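Local coordinates for protein pantothenate kinase (Coxiella burnetii, PDB 3TQC) that catalyses the ATP-dependent phosphorylation of pantothenate to 4'-phosphopantothenate, the first of the five steps from pantothenate to coenzyme A, at residues G170-R175 with V194-I199; F229-D234 with A301-E306; F251-F256 with M269-V274. One frame throughout, in Å; residues are numbered along the deposited sequence.

Contact 1: residues G170-R175 with V194-I199; sequences GQRNVR and VDQPDI
Val174 and Val194 pair at one end of a small three-stranded antiparallel sheet, where strand 174-180 begins and strand 190-194 ends. They form a hydrogen-bonded antiparallel pair: Val174 N gives to Val194 O at 2.8 Å, and Val194 N returns the bond to Val174 O at 2.9 Å. Beyond this pair the carboxylate of Asp195 takes over from the backbone. With CG anti to the backbone N (chi1 -176°), it runs alongside the Asn173 side chain, and its OD1 accepts from Asn173 N at 3.1 Å, the donor standing above the carboxylate plane. The bent Arg172 chain brings its guanidinium to the same group edge-on, in a weak salt bridge with NH1 3.3 Å from Asp195 OD1. Gln196 CB stands over the centre of one guanidinium face, 3.9 Å above the plane. A water accepts from Gln196 N and lies 2.8 Å from both Gln171 O and Val194 O. Gly170, with positive phi, ends the preceding helix in a Schellman motif and leads straight into this junction. Val174 packs on Val163 and Ala166 of helix 157-168, while Val194 touches Ile167 of that helix and Ile128 of strand 125-129, so the small sheet rests against both the helix and the edge strand of the main sheet.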
loop_
_atom_site.group_PDB
_atom_site.type_symbol
_atom_site.label_atom_id
_atom_site.label_comp_id
_atom_site.label_asym_id
_atom_site.label_seq_id
_atom_site.Cartn_x
_atom_site.Cartn_y
_atom_site.Cartn_z
ATOM N N GLY B 170 11.075 -5.525 14.029
ATOM C CA GLY B 170 11.760 -6.693 14.580
ATOM C C GLY B 170 11.715 -6.773 16.091
ATOM O O GLY B 170 12.359 -7.654 16.679
ATOM N N GLN B 171 10.945 -5.876 16.712
ATOM C CA GLN B 171 10.843 -5.791 18.166
ATOM C C GLN B 171 10.254 -7.060 18.781
ATOM O O GLN B 171 9.309 -7.630 18.270
ATOM C CB GLN B 171 9.979 -4.596 18.567
ATOM C CG GLN B 171 9.847 -4.339 20.077
ATOM C CD GLN B 171 9.168 -2.985 20.376
ATOM O OE1 GLN B 171 9.289 -2.026 19.596
ATOM N NE2 GLN B 171 8.439 -2.915 21.491
ATOM N N ARG B 172 10.834 -7.476 19.895
ATOM C CA ARG B 172 10.396 -8.656 20.602
ATOM C C ARG B 172 9.230 -8.331 21.529
ATOM O O ARG B 172 9.068 -7.192 21.991
ATOM C CB ARG B 172 11.574 -9.235 21.385
ATOM C CG ARG B 172 12.632 -9.913 20.484
ATOM C CD ARG B 172 12.163 -11.320 20.143
ATOM N NE ARG B 172 12.942 -11.989 19.119
ATOM C CZ ARG B 172 12.634 -13.175 18.593
ATOM N NH1 ARG B 172 11.558 -13.849 18.998
ATOM N NH2 ARG B 172 13.412 -13.700 17.650
ATOM N N ASN B 173 8.415 -9.348 21.793
ATOM C CA ASN B 173 7.393 -9.287 22.846
ATOM C C ASN B 173 6.535 -8.026 22.801
ATOM O O ASN B 173 6.486 -7.269 23.745
ATOM C CB ASN B 173 8.051 -9.438 24.220
ATOM C CG ASN B 173 8.750 -10.776 24.390
ATOM O OD1 ASN B 173 9.760 -10.873 25.090
ATOM N ND2 ASN B 173 8.213 -11.817 23.755
ATOM N N VAL B 174 5.855 -7.810 21.685
ATOM C CA VAL B 174 4.996 -6.647 21.552
ATOM C C VAL B 174 3.661 -6.952 22.203
ATOM O O VAL B 174 3.065 -8.023 21.994
ATOM C CB VAL B 174 4.824 -6.245 20.105
ATOM C CG1 VAL B 174 3.851 -5.057 19.985
ATOM C CG2 VAL B 174 6.182 -5.911 19.533
ATOM N N ARG B 175 3.214 -6.009 23.020
ATOM C CA ARG B 175 2.005 -6.173 23.801
ATOM C C ARG B 175 0.790 -5.683 23.018
ATOM O O ARG B 175 0.784 -4.577 22.508
ATOM C CB ARG B 175 2.184 -5.457 25.136
ATOM C CG ARG B 175 3.227 -6.167 25.996
ATOM C CD ARG B 175 3.853 -5.272 27.048
ATOM N NE ARG B 175 4.440 -6.044 28.152
ATOM C CZ ARG B 175 5.517 -6.832 28.057
ATOM N NH1 ARG B 175 6.173 -6.995 26.903
ATOM N NH2 ARG B 175 5.944 -7.475 29.139
ATOM N N VAL B 194 2.769 -10.765 20.955
ATOM C CA VAL B 194 3.212 -11.097 19.627
ATOM C C VAL B 194 4.738 -10.994 19.657
ATOM O O VAL B 194 5.294 -9.929 19.934
ATOM C CB VAL B 194 2.593 -10.121 18.582
ATOM C CG1 VAL B 194 3.170 -10.357 17.201
ATOM C CG2 VAL B 194 1.058 -10.244 18.558
ATOM N N ASP B 195 5.410 -12.109 19.389
ATOM C CA ASP B 195 6.853 -12.194 19.559
ATOM C C ASP B 195 7.592 -12.673 18.305
ATOM O O ASP B 195 8.097 -13.805 18.251
ATOM C CB ASP B 195 7.191 -13.099 20.743
ATOM C CG ASP B 195 8.688 -13.149 21.022
ATOM O OD1 ASP B 195 9.367 -12.127 20.758
ATOM O OD2 ASP B 195 9.176 -14.205 21.510
ATOM N N GLN B 196 7.697 -11.775 17.336
ATOM C CA GLN B 196 8.299 -12.057 16.025
ATOM C C GLN B 196 7.920 -13.417 15.455
ATOM O O GLN B 196 8.780 -14.215 15.122
ATOM C CB GLN B 196 9.819 -11.868 16.067
ATOM C CG GLN B 196 10.203 -10.423 16.296
ATOM C CD GLN B 196 9.809 -9.520 15.139
ATOM O OE1 GLN B 196 9.129 -8.505 15.326
ATOM N NE2 GLN B 196 10.253 -9.870 13.942
ATOM N N PRO B 197 6.612 -13.672 15.324
ATOM C CA PRO B 197 6.191 -14.904 14.678
ATOM C C PRO B 197 6.552 -14.809 13.201
ATOM O O PRO B 197 7.072 -13.789 12.749
ATOM C CB PRO B 197 4.684 -14.873 14.844
ATOM C CG PRO B 197 4.356 -13.414 14.787
ATOM C CD PRO B 197 5.487 -12.721 15.473
ATOM N N ASP B 198 6.283 -15.855 12.448
ATOM C CA ASP B 198 6.580 -15.824 11.038
ATOM C C ASP B 198 5.503 -15.048 10.310
ATOM O O ASP B 198 5.767 -14.398 9.307
ATOM C CB ASP B 198 6.656 -17.253 10.519
ATOM C CG ASP B 198 7.737 -18.036 11.197
ATOM O OD1 ASP B 198 8.922 -17.659 10.987
ATOM O OD2 ASP B 198 7.397 -18.989 11.950
ATOM N N ILE B 199 4.282 -15.135 10.828
ATOM C CA ILE B 199 3.130 -14.502 10.210
ATOM C C ILE B 199 2.268 -13.855 11.274
ATOM O O ILE B 199 2.047 -14.430 12.355
ATOM C CB ILE B 199 2.282 -15.524 9.436
ATOM C CG1 ILE B 199 3.114 -16.163 8.303
ATOM C CG2 ILE B 199 0.998 -14.871 8.926
ATOM C CD1 ILE B 199 2.408 -17.353 7.598
HETATM O O HOH W 1 6.927 -8.964 17.935
HETATM O O HOH W 2 8.299 -14.275 24.255
#

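Contact 2: residues F229-D234 with A301-E306; sequences FSLFVD and AQLILE
Backbone hydrogen bonds zip strand 229-234 to strand 303-306 in parallel register, Leu231 beside Leu303 through Asp234 beside Glu306. Ser230 O accepts from Leu303 N at 3.0 Å, and the ladder continues with Phe232 N to Leu303 O (2.7 Å), Leu305 N to Phe232 O and Asp234 N to Leu305 O (2.8 Å). At its start Gln302 OE1 accepts from Ser230 OG at 2.9 Å, from above its carbonyl plane, and weakly from Ser230 N. The hydroxyl reaches it because chi1 of 55° sets OG between the backbone N and the carbonyl carbon. Among apolar contacts, Gln302 CB sits over the centre of the Phe229 ring, 3.9 Å from its centroid (CH-pi), and Leu303 CD1 meets the ring's edge. Leu231 lies alongside Leu303, and its CD2 crosses to Leu305 CD1; on the other face Phe232 CB meets Ala301 CB at 3.6 Å. Val233 packs on Val103, which lines the ADP pocket. In this P-loop kinase sheet the Leu231, Leu303, Val233 and Leu305 face is thus apolar, while the Phe232 and Ile304 face ends in two carboxylates, Asp234 OD2 4.5 Å from Glu306 OE1, whose repulsion may raise the proton affinity of one.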
loop_
_atom_site.group_PDB
_atom_site.type_symbol
_atom_site.label_atom_id
_atom_site.label_comp_id
_atom_site.label_asym_id
_atom_site.label_seq_id
_atom_site.Cartn_x
_atom_site.Cartn_y
_atom_site.Cartn_z
ATOM N N PHE B 229 0.037 -8.234 2.556
ATOM C CA PHE B 229 -1.019 -8.854 1.788
ATOM C C PHE B 229 -2.305 -8.618 2.544
ATOM O O PHE B 229 -2.308 -8.639 3.769
ATOM C CB PHE B 229 -0.739 -10.341 1.706
ATOM C CG PHE B 229 -1.585 -11.072 0.719
ATOM C CD1 PHE B 229 -1.083 -11.411 -0.522
ATOM C CD2 PHE B 229 -2.872 -11.462 1.045
ATOM C CE1 PHE B 229 -1.878 -12.111 -1.445
ATOM C CE2 PHE B 229 -3.664 -12.149 0.141
ATOM C CZ PHE B 229 -3.172 -12.472 -1.099
ATOM N N SER B 230 -3.399 -8.405 1.839
ATOM C CA SER B 230 -4.680 -8.242 2.513
ATOM C C SER B 230 -5.775 -9.002 1.817
ATOM O O SER B 230 -5.796 -9.089 0.589
ATOM C CB SER B 230 -5.063 -6.772 2.590
ATOM O OG SER B 230 -5.044 -6.219 1.301
ATOM N N LEU B 231 -6.670 -9.555 2.632
ATOM C CA LEU B 231 -7.886 -10.213 2.187
ATOM C C LEU B 231 -9.021 -9.311 2.584
ATOM O O LEU B 231 -9.007 -8.750 3.673
ATOM C CB LEU B 231 -8.109 -11.537 2.916
ATOM C CG LEU B 231 -7.272 -12.783 2.644
ATOM C CD1 LEU B 231 -5.875 -12.655 3.230
ATOM C CD2 LEU B 231 -7.989 -13.982 3.245
ATOM N N PHE B 232 -10.017 -9.187 1.729
ATOM C CA PHE B 232 -11.247 -8.524 2.115
ATOM C C PHE B 232 -12.341 -9.581 2.021
ATOM O O PHE B 232 -12.466 -10.229 0.996
ATOM C CB PHE B 232 -11.536 -7.328 1.221
ATOM C CG PHE B 232 -12.743 -6.518 1.638
ATOM C CD1 PHE B 232 -12.591 -5.323 2.318
ATOM C CD2 PHE B 232 -14.022 -6.937 1.311
ATOM C CE1 PHE B 232 -13.687 -4.574 2.680
ATOM C CE2 PHE B 232 -15.119 -6.197 1.666
ATOM C CZ PHE B 232 -14.949 -5.008 2.364
ATOM N N VAL B 233 -13.086 -9.779 3.108
ATOM C CA VAL B 233 -14.225 -10.699 3.097
ATOM C C VAL B 233 -15.496 -9.876 2.808
ATOM O O VAL B 233 -15.774 -8.899 3.503
ATOM C CB VAL B 233 -14.338 -11.459 4.422
ATOM C CG1 VAL B 233 -15.526 -12.430 4.381
ATOM C CG2 VAL B 233 -12.999 -12.184 4.718
ATOM N N ASP B 234 -16.237 -10.275 1.778
ATOM C CA ASP B 234 -17.319 -9.468 1.205
ATOM C C ASP B 234 -18.589 -10.294 1.140
ATOM O O ASP B 234 -18.552 -11.511 0.971
ATOM C CB ASP B 234 -16.928 -9.011 -0.217
ATOM C CG ASP B 234 -17.896 -7.972 -0.820
ATOM O OD1 ASP B 234 -18.313 -7.003 -0.134
ATOM O OD2 ASP B 234 -18.218 -8.105 -2.022
ATOM N N ALA B 301 -7.603 -4.367 -1.396
ATOM C CA ALA B 301 -7.223 -5.710 -1.001
ATOM C C ALA B 301 -6.593 -6.457 -2.139
ATOM O O ALA B 301 -6.954 -6.254 -3.295
ATOM C CB ALA B 301 -8.445 -6.480 -0.517
ATOM N N GLN B 302 -5.649 -7.324 -1.806
ATOM C CA GLN B 302 -5.019 -8.204 -2.791
ATOM C C GLN B 302 -5.973 -9.347 -3.158
ATOM O O GLN B 302 -5.989 -9.819 -4.280
ATOM C CB GLN B 302 -3.721 -8.797 -2.247
ATOM C CG GLN B 302 -2.503 -7.947 -2.417
ATOM C CD GLN B 302 -2.488 -6.788 -1.473
ATOM O OE1 GLN B 302 -2.684 -6.952 -0.268
ATOM N NE2 GLN B 302 -2.280 -5.590 -2.015
ATOM N N LEU B 303 -6.752 -9.785 -2.185
ATOM C CA LEU B 303 -7.618 -10.928 -2.355
ATOM C C LEU B 303 -8.990 -10.595 -1.788
ATOM O O LEU B 303 -9.107 -10.087 -0.676
ATOM C CB LEU B 303 -7.011 -12.120 -1.620
ATOM C CG LEU B 303 -7.599 -13.505 -1.841
ATOM C CD1 LEU B 303 -6.503 -14.540 -1.631
ATOM C CD2 LEU B 303 -8.744 -13.754 -0.895
ATOM N N ILE B 304 -10.029 -10.845 -2.561
ATOM C CA ILE B 304 -11.371 -10.658 -2.051
ATOM C C ILE B 304 -12.062 -11.995 -2.048
ATOM O O ILE B 304 -12.098 -12.676 -3.060
ATOM C CB ILE B 304 -12.150 -9.632 -2.871
ATOM C CG1 ILE B 304 -11.432 -8.276 -2.811
ATOM C CG2 ILE B 304 -13.578 -9.499 -2.353
ATOM C CD1 ILE B 304 -11.854 -7.332 -3.898
ATOM N N LEU B 305 -12.561 -12.382 -0.884
ATOM C CA LEU B 305 -13.346 -13.588 -0.742
ATOM C C LEU B 305 -14.775 -13.128 -0.698
ATOM O O LEU B 305 -15.139 -12.309 0.142
ATOM C CB LEU B 305 -13.023 -14.313 0.552
ATOM C CG LEU B 305 -11.611 -14.813 0.754
ATOM C CD1 LEU B 305 -11.482 -15.374 2.177
ATOM C CD2 LEU B 305 -11.298 -15.863 -0.271
ATOM N N GLU B 306 -15.574 -13.631 -1.620
ATOM C CA GLU B 306 -16.960 -13.237 -1.734
ATOM C C GLU B 306 -17.832 -14.403 -1.250
ATOM O O GLU B 306 -17.780 -15.496 -1.795
ATOM C CB GLU B 306 -17.272 -12.849 -3.190
ATOM C CG GLU B 306 -18.647 -12.243 -3.398
ATOM C CD GLU B 306 -18.926 -11.868 -4.849
ATOM O OE1 GLU B 306 -18.213 -11.003 -5.406
ATOM O OE2 GLU B 306 -19.866 -12.436 -5.432
#

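Contact 3: residues F251-F256 with M269-V274; sequences FWRTTF and MSETEV
Trp252 lays one face of its indole over the first turn of helix 271-294, covering Glu271 and Val274 together. Its chi1 of 172° swings CG away from the backbone N, and the ring is carried from the end of helix 237-253 across to the other helix. Val274 CG1 stands over the five-membered ring, 4.0 Å from its centroid and only 8° off the normal, a CH-pi contact almost straight above the ring. Over the six-membered ring comes Glu271 CA, also 4.0 Å from the centroid but 28° off the normal, while Glu271 CB approaches Trp252 CH2 at 3.6 Å and CG lies beside Trp252 CZ3. The extended Glu271 chain crosses the indole at about a right angle, using its aliphatic part for packing. Its carboxylate continues toward Arg253, where OE2 and NH1 are 4.1 Å apart, opposite charges beyond salt-bridge range that may still attract weakly. Trp252 NE1 makes a weak hydrogen bond to Leu266 O in the connecting loop. At the start of the second helix, Ser270 occupies the N-cap position, and its backbone N is held by Glu273 OE1 at 2.8 Å, a bond from the first turn back to the capping residue. At the end of helix 237-253, Phe251 O accepts from both Thr254 N and Phe256 N. Val274 also packs on Leu249 of helix 237-253. This is surface packing between consecutive helices joined by a loop, with an aromatic residue at the end of one lying across the start of the next.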
loop_
_atom_site.group_PDB
_atom_site.type_symbol
_atom_site.label_atom_id
_atom_site.label_comp_id
_atom_site.label_asym_id
_atom_site.label_seq_id
_atom_site.Cartn_x
_atom_site.Cartn_y
_atom_site.Cartn_z
ATOM N N PHE B 251 -26.147 -14.734 21.069
ATOM C CA PHE B 251 -25.672 -14.230 22.365
ATOM C C PHE B 251 -26.828 -13.948 23.330
ATOM O O PHE B 251 -26.705 -14.174 24.534
ATOM C CB PHE B 251 -24.871 -12.933 22.213
ATOM C CG PHE B 251 -23.526 -13.098 21.556
ATOM C CD1 PHE B 251 -22.687 -14.164 21.873
ATOM C CD2 PHE B 251 -23.070 -12.141 20.645
ATOM C CE1 PHE B 251 -21.433 -14.288 21.268
ATOM C CE2 PHE B 251 -21.821 -12.274 20.033
ATOM C CZ PHE B 251 -21.006 -13.346 20.348
ATOM N N TRP B 252 -27.940 -13.439 22.802
ATOM C CA TRP B 252 -29.129 -13.179 23.616
ATOM C C TRP B 252 -29.622 -14.467 24.284
ATOM O O TRP B 252 -30.151 -14.426 25.389
ATOM C CB TRP B 252 -30.241 -12.538 22.764
ATOM C CG TRP B 252 -31.574 -12.387 23.447
ATOM C CD1 TRP B 252 -31.927 -11.422 24.336
ATOM C CD2 TRP B 252 -32.737 -13.214 23.272
ATOM N NE1 TRP B 252 -33.227 -11.599 24.739
ATOM C CE2 TRP B 252 -33.750 -12.690 24.101
ATOM C CE3 TRP B 252 -33.019 -14.349 22.501
ATOM C CZ2 TRP B 252 -35.026 -13.261 24.185
ATOM C CZ3 TRP B 252 -34.286 -14.916 22.582
ATOM C CH2 TRP B 252 -35.273 -14.370 23.418
ATOM N N ARG B 253 -29.426 -15.600 23.614
ATOM C CA ARG B 253 -29.829 -16.897 24.149
ATOM C C ARG B 253 -28.759 -17.509 25.058
ATOM O O ARG B 253 -29.065 -18.393 25.848
ATOM C CB ARG B 253 -30.196 -17.854 23.004
ATOM C CG ARG B 253 -31.395 -17.366 22.179
ATOM C CD ARG B 253 -31.967 -18.442 21.269
ATOM N NE ARG B 253 -30.996 -18.849 20.267
ATOM C CZ ARG B 253 -30.880 -18.328 19.046
ATOM N NH1 ARG B 253 -31.705 -17.378 18.620
ATOM N NH2 ARG B 253 -29.936 -18.784 18.231
ATOM N N THR B 254 -27.518 -17.038 24.968
ATOM C CA THR B 254 -26.445 -17.601 25.793
ATOM C C THR B 254 -25.610 -16.551 26.554
ATOM O O THR B 254 -25.810 -16.345 27.744
ATOM C CB THR B 254 -25.532 -18.564 24.964
ATOM O OG1 THR B 254 -24.567 -19.188 25.827
ATOM C CG2 THR B 254 -24.819 -17.834 23.831
ATOM N N THR B 255 -24.696 -15.878 25.873
ATOM C CA THR B 255 -23.675 -15.089 26.555
ATOM C C THR B 255 -24.272 -13.915 27.346
ATOM O O THR B 255 -23.800 -13.598 28.431
ATOM C CB THR B 255 -22.592 -14.612 25.550
ATOM O OG1 THR B 255 -21.290 -14.849 26.097
ATOM C CG2 THR B 255 -22.740 -13.140 25.188
ATOM N N PHE B 256 -25.328 -13.300 26.818
ATOM C CA PHE B 256 -25.942 -12.128 27.453
ATOM C C PHE B 256 -26.699 -12.441 28.750
ATOM O O PHE B 256 -27.027 -11.524 29.502
ATOM C CB PHE B 256 -26.899 -11.407 26.484
ATOM C CG PHE B 256 -26.223 -10.748 25.289
ATOM C CD1 PHE B 256 -24.842 -10.567 25.227
ATOM C CD2 PHE B 256 -26.997 -10.273 24.234
ATOM C CE1 PHE B 256 -24.254 -9.954 24.127
ATOM C CE2 PHE B 256 -26.419 -9.654 23.149
ATOM C CZ PHE B 256 -25.043 -9.498 23.090
ATOM N N MET B 269 -35.713 -7.939 26.697
ATOM C CA MET B 269 -36.458 -7.824 25.438
ATOM C C MET B 269 -36.962 -9.191 24.946
ATOM O O MET B 269 -36.308 -10.221 25.154
ATOM C CB MET B 269 -35.590 -7.198 24.332
ATOM C CG MET B 269 -35.175 -5.732 24.528
ATOM S SD MET B 269 -34.187 -5.084 23.134
ATOM C CE MET B 269 -34.020 -3.374 23.635
ATOM N N SER B 270 -38.115 -9.187 24.278
ATOM C CA SER B 270 -38.596 -10.362 23.545
ATOM C C SER B 270 -37.640 -10.718 22.414
ATOM O O SER B 270 -36.896 -9.866 21.928
ATOM C CB SER B 270 -39.977 -10.090 22.944
ATOM O OG SER B 270 -40.865 -9.528 23.903
ATOM N N GLU B 271 -37.676 -11.977 21.986
ATOM C CA GLU B 271 -36.869 -12.434 20.858
ATOM C C GLU B 271 -37.048 -11.508 19.650
ATOM O O GLU B 271 -36.083 -11.215 18.939
ATOM C CB GLU B 271 -37.228 -13.884 20.482
ATOM C CG GLU B 271 -36.210 -14.584 19.552
ATOM C CD GLU B 271 -36.455 -16.091 19.403
ATOM O OE1 GLU B 271 -37.383 -16.629 20.040
ATOM O OE2 GLU B 271 -35.719 -16.748 18.637
ATOM N N THR B 272 -38.278 -11.042 19.421
ATOM C CA THR B 272 -38.538 -10.140 18.292
ATOM C C THR B 272 -38.015 -8.720 18.557
ATOM O O THR B 272 -37.479 -8.081 17.645
ATOM C CB THR B 272 -40.030 -10.045 17.942
ATOM O OG1 THR B 272 -40.710 -9.385 19.003
ATOM C CG2 THR B 272 -40.638 -11.428 17.710
ATOM N N GLU B 273 -38.188 -8.233 19.789
ATOM C CA GLU B 273 -37.686 -6.907 20.190
ATOM C C GLU B 273 -36.165 -6.773 20.013
ATOM O O GLU B 273 -35.689 -5.783 19.453
ATOM C CB GLU B 273 -38.066 -6.602 21.641
ATOM C CG GLU B 273 -39.550 -6.271 21.841
ATOM C CD GLU B 273 -39.944 -6.105 23.306
ATOM O OE1 GLU B 273 -39.256 -6.679 24.178
ATOM O OE2 GLU B 273 -40.952 -5.411 23.584
ATOM N N VAL B 274 -35.419 -7.769 20.489
ATOM C CA VAL B 274 -33.969 -7.789 20.347
ATOM C C VAL B 274 -33.557 -7.876 18.866
ATOM O O VAL B 274 -32.552 -7.291 18.458
ATOM C CB VAL B 274 -33.322 -8.950 21.168
ATOM C CG1 VAL B 274 -33.743 -10.312 20.648
ATOM C CG2 VAL B 274 -31.806 -8.841 21.155
#

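Followed from the N terminus, contact 1 comes first: 170-175 and 194-199 close a short excursion made by the three-stranded antiparallel sheet, after which the chain enters strand 199-203 of the main sheet. Contact 2 opens later, at 229-234, and closes only at 301-306, spanning a largely helical stretch. Contact 3 is nested inside it, joining the end of helix 237-253 to the start of helix 271-294, whose chain then returns to strand 303-307. The nearest atoms of contacts 2 and 3 are about 17 Å apart. Contacts 1 and 3 lie on opposite sides of the chain's centre, with contact 2 in the main sheet closer to that centre than either.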